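Local coordinates for protein Adhesin/hemolysin (Burkholderia pseudomallei 1026a, PDB 4G6V) that acts as the toxic component of a contact-dependent growth inhibition system, a tRNase delivered to closely related neighbouring bacteria and paired with the immunity protein CdiI, at residues 106-109 / 113-116; 139-144 / 159-164. One frame throughout, in Å; residues are numbered along the deposited sequence.

The two contacts follow one another along the chain, contact 1 first, and their centres lie 11 Å apart. Contact 1 folds the loop after strand 99-104 back on helix 111-123; contact 2 sets the start of helix 141-150 against the end of strand 159-162. Strands 99-104, 129-133 and 159-162 are consecutive, parallel neighbours in one mixed sheet, so the two contacts belong to successive strand-helix connections of the same nuclease domain. They meet at Ala139, whose CB lies 3.7 Å from Gly109 O and 4.2 Å from Ile114 CD1. Only contact 1 also borders CdiI, whereas contact 2 lies away from the probable active site.

Contact 1: 106-109 / 113-116; sequences PATG and NIAT
The carbonyl O of Thr108 accepts a hydrogen bond from Ser137 OG, while the terminal methyl CD1 of Ile114 lies against the same oxygen at 3.8 Å. Across the contact itself no hydrogen bond forms; the two segments meet through carbon. Ile114 supplies the longer branch of its side chain, CG1 and CD1, and its CD1 packs 3.6 Å from Pro106 CB, the chain crossing the proline ring at about a right angle. One carbon further in, CG1 touches Thr108 CG2 at 3.7 Å, and here the side chains run past each other in opposite directions. Thr108 can offer a methyl because OG1 stands anti to the backbone N (chi1 179°), which leaves CG2 for Ile114 and sends the hydroxyl to Asn110 N, whose own OD1 accepts from Asn113 N and ties the loop to the first turn of the helix. Pro106 and Thr108 also pack on Glu98 of CdiI, which accepts from Ala107 N, and the side chain of Pro106 is about 8 Å from that of Lys121, a probable active-site residue. This is a strand-to-helix loop folded over the helix it leads into, in a domain of the PDDEXK nuclease clan, at the toxin-immunity interface.

Contact 2: 139-144 / 159-164; sequences ASPAAI and VIVIDK
Two adjacent ring atoms of Pro141 face the strand, CG meeting Asp163 and CB meeting Val161, while the flat carboxylate of Asp163 is carried past the ring and not laid over it. Pro141 CG lies 3.5 Å from Asp163 CB, the methylene that does the touching, whereas the nearer carboxylate oxygen, OD2, is 4.5 Å from the same ring carbon. The two side chains cross obliquely. Asp163 CG sits between its own backbone N and carbonyl carbon (chi1 68°), and the carboxylate is turned so that OD1 nearly eclipses CA (chi2 -8°). From there OD1 accepts from Asn167 N and, weakly, from Leu165 N, bracing the turn that leads from strand 159-162 into strand 168-171.

On the neighbouring ring atom, Pro141 CB packs on Val161 CG1 at 4.0 Å. Leu134, from the loop after strand 129-133, touches Pro141, Val161 and Ile144, joining helix and strand into one apolar patch. Ser140, at the N-cap, closes the first turn of the helix that Pro141 begins: its OG accepts from Ala143 N at 3.0 Å with an angle of 145°, and its backbone O accepts from Ile144 N. Lys164 adds a link to the preceding loop through a bond from NZ to Ser137 O.

The contact joins the helix of the beta-alpha-beta unit formed by strand 129-133, helix 141-150 and strand 159-162 to its second strand. With no hydrogen bond between the segments, the direct contact between the helix start and the strand is carbon packing, and Ser140 OG and Asp163 OD1 are spent on the backbone of the helix and of the turn, respectively.

Contact 1: 106-109 / 113-116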
loop_
_atom_site.group_PDB
_atom_site.type_symbol
_atom_site.label_atom_id
_atom_site.label_comp_id
_atom_site.label_asym_id
_atom_site.label_seq_id
_atom_site.Cartn_x
_atom_site.Cartn_y
_atom_site.Cartn_z
ATOM N N PRO A 106 1.814 6.490 -6.309
ATOM C CA PRO A 106 1.195 7.619 -5.618
ATOM C C PRO A 106 0.468 8.536 -6.587
ATOM O O PRO A 106 0.998 8.833 -7.662
ATOM C CB PRO A 106 2.397 8.350 -4.999
ATOM C CG PRO A 106 3.550 7.981 -5.879
ATOM C CD PRO A 106 3.286 6.537 -6.218
ATOM N N ALA A 107 -0.744 8.945 -6.221
ATOM C CA ALA A 107 -1.471 9.940 -6.990
ATOM C C ALA A 107 -1.286 11.279 -6.290
ATOM O O ALA A 107 -1.380 12.342 -6.915
ATOM C CB ALA A 107 -2.934 9.578 -7.089
ATOM N N THR A 108 -1.016 11.212 -4.986
ATOM C CA THR A 108 -0.696 12.397 -4.215
ATOM C C THR A 108 0.619 12.985 -4.714
ATOM O O THR A 108 1.493 12.258 -5.231
ATOM C CB THR A 108 -0.547 12.076 -2.705
ATOM O OG1 THR A 108 -0.201 13.269 -1.992
ATOM C CG2 THR A 108 0.558 11.048 -2.451
ATOM N N GLY A 109 0.754 14.300 -4.544
ATOM C CA GLY A 109 2.015 14.981 -4.771
ATOM C C GLY A 109 2.723 15.383 -3.482
ATOM O O GLY A 109 3.772 16.011 -3.529
ATOM N N ASN A 113 4.125 12.835 2.747
ATOM C CA ASN A 113 3.096 11.809 2.878
ATOM C C ASN A 113 3.475 10.545 2.116
ATOM O O ASN A 113 3.237 9.422 2.584
ATOM C CB ASN A 113 1.736 12.351 2.427
ATOM C CG ASN A 113 1.163 13.385 3.401
ATOM O OD1 ASN A 113 1.859 13.892 4.275
ATOM N ND2 ASN A 113 -0.109 13.698 3.245
ATOM N N ILE A 114 4.086 10.736 0.952
ATOM C CA ILE A 114 4.586 9.614 0.189
ATOM C C ILE A 114 5.584 8.820 1.023
ATOM O O ILE A 114 5.504 7.592 1.082
ATOM C CB ILE A 114 5.242 10.062 -1.135
ATOM C CG1 ILE A 114 4.226 10.813 -1.991
ATOM C CG2 ILE A 114 5.825 8.857 -1.888
ATOM C CD1 ILE A 114 4.559 10.839 -3.456
ATOM N N ALA A 115 6.513 9.520 1.668
ATOM C CA ALA A 115 7.438 8.861 2.600
ATOM C C ALA A 115 6.684 8.175 3.736
ATOM O O ALA A 115 6.934 6.996 4.007
ATOM C CB ALA A 115 8.478 9.837 3.165
ATOM N N THR A 116 5.772 8.903 4.393
ATOM C CA THR A 116 5.012 8.336 5.509
ATOM C C THR A 116 4.359 7.027 5.066
ATOM O O THR A 116 4.278 6.047 5.813
ATOM C CB THR A 116 3.904 9.304 6.025
ATOM O OG1 THR A 116 4.489 10.498 6.564
ATOM C CG2 THR A 116 3.067 8.642 7.108
#

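Contact 2: 139-144 / 159-164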
loop_
_atom_site.group_PDB
_atom_site.type_symbol
_atom_site.label_atom_id
_atom_site.label_comp_id
_atom_site.label_asym_id
_atom_site.label_seq_id
_atom_site.Cartn_x
_atom_site.Cartn_y
_atom_site.Cartn_z
ATOM N N ALA A 139 5.103 14.866 -7.716
ATOM C CA ALA A 139 6.294 14.929 -6.868
ATOM C C ALA A 139 7.539 14.520 -7.638
ATOM O O ALA A 139 7.560 13.475 -8.288
ATOM C CB ALA A 139 6.124 14.032 -5.648
ATOM N N SER A 140 8.588 15.331 -7.547
ATOM C CA SER A 140 9.793 15.076 -8.323
ATOM C C SER A 140 10.598 13.915 -7.746
ATOM O O SER A 140 10.665 13.747 -6.522
ATOM C CB SER A 140 10.648 16.350 -8.440
ATOM O OG SER A 140 11.508 16.533 -7.329
ATOM N N PRO A 141 11.198 13.100 -8.625
ATOM C CA PRO A 141 12.108 12.027 -8.213
ATOM C C PRO A 141 13.172 12.566 -7.247
ATOM O O PRO A 141 13.472 11.928 -6.244
ATOM C CB PRO A 141 12.765 11.603 -9.529
ATOM C CG PRO A 141 11.776 11.924 -10.545
ATOM C CD PRO A 141 11.094 13.196 -10.085
ATOM N N ALA A 142 13.716 13.741 -7.558
ATOM C CA ALA A 142 14.721 14.409 -6.730
ATOM C C ALA A 142 14.255 14.585 -5.289
ATOM O O ALA A 142 14.994 14.330 -4.335
ATOM C CB ALA A 142 15.042 15.778 -7.325
ATOM N N ALA A 143 13.023 15.050 -5.148
ATOM C CA ALA A 143 12.496 15.432 -3.860
ATOM C C ALA A 143 12.228 14.197 -3.028
ATOM O O ALA A 143 12.370 14.223 -1.806
ATOM C CB ALA A 143 11.218 16.252 -4.033
ATOM N N ILE A 144 11.843 13.109 -3.684
ATOM C CA ILE A 144 11.627 11.866 -2.953
ATOM C C ILE A 144 12.937 11.342 -2.361
ATOM O O ILE A 144 12.978 10.930 -1.199
ATOM C CB ILE A 144 10.984 10.788 -3.831
ATOM C CG1 ILE A 144 9.664 11.299 -4.399
ATOM C CG2 ILE A 144 10.749 9.521 -3.028
ATOM C CD1 ILE A 144 9.001 10.305 -5.290
ATOM N N VAL A 159 14.940 1.185 -3.354
ATOM C CA VAL A 159 13.827 1.878 -3.978
ATOM C C VAL A 159 14.165 2.239 -5.428
ATOM O O VAL A 159 15.199 2.862 -5.702
ATOM C CB VAL A 159 13.455 3.127 -3.202
ATOM C CG1 VAL A 159 12.432 3.934 -3.976
ATOM C CG2 VAL A 159 12.909 2.739 -1.843
ATOM N N ILE A 160 13.309 1.817 -6.354
ATOM C CA ILE A 160 13.451 2.209 -7.757
ATOM C C ILE A 160 12.392 3.230 -8.166
ATOM O O ILE A 160 11.206 2.925 -8.141
ATOM C CB ILE A 160 13.389 0.988 -8.700
ATOM C CG1 ILE A 160 14.552 0.039 -8.389
ATOM C CG2 ILE A 160 13.438 1.448 -10.150
ATOM C CD1 ILE A 160 14.559 -1.264 -9.154
ATOM N N VAL A 161 12.822 4.437 -8.526
ATOM C CA VAL A 161 11.896 5.461 -9.015
ATOM C C VAL A 161 11.740 5.424 -10.539
ATOM O O VAL A 161 12.734 5.350 -11.281
ATOM C CB VAL A 161 12.328 6.890 -8.601
ATOM C CG1 VAL A 161 11.337 7.923 -9.131
ATOM C CG2 VAL A 161 12.456 7.006 -7.088
ATOM N N ILE A 162 10.488 5.456 -11.000
ATOM C CA ILE A 162 10.183 5.657 -12.416
ATOM C C ILE A 162 9.466 6.988 -12.550
ATOM O O ILE A 162 8.367 7.144 -12.038
ATOM C CB ILE A 162 9.256 4.575 -12.975
ATOM C CG1 ILE A 162 9.785 3.170 -12.666
ATOM C CG2 ILE A 162 9.123 4.753 -14.459
ATOM C CD1 ILE A 162 8.809 2.066 -13.072
ATOM N N ASP A 163 10.069 7.958 -13.222
ATOM C CA ASP A 163 9.425 9.261 -13.331
ATOM C C ASP A 163 8.406 9.281 -14.490
ATOM O O ASP A 163 8.189 8.255 -15.157
ATOM C CB ASP A 163 10.466 10.389 -13.436
ATOM C CG ASP A 163 11.262 10.359 -14.750
ATOM O OD1 ASP A 163 11.121 9.391 -15.530
ATOM O OD2 ASP A 163 12.030 11.318 -15.003
ATOM N N LYS A 164 7.777 10.433 -14.722
ATOM C CA LYS A 164 6.752 10.534 -15.770
ATOM C C LYS A 164 7.267 10.156 -17.170
ATOM O O LYS A 164 6.478 9.723 -18.030
ATOM C CB LYS A 164 6.105 11.926 -15.801
ATOM C CG LYS A 164 5.186 12.245 -14.615
ATOM C CD LYS A 164 4.590 13.645 -14.774
ATOM C CE LYS A 164 3.865 14.144 -13.515
ATOM N NZ LYS A 164 2.728 13.271 -13.127
#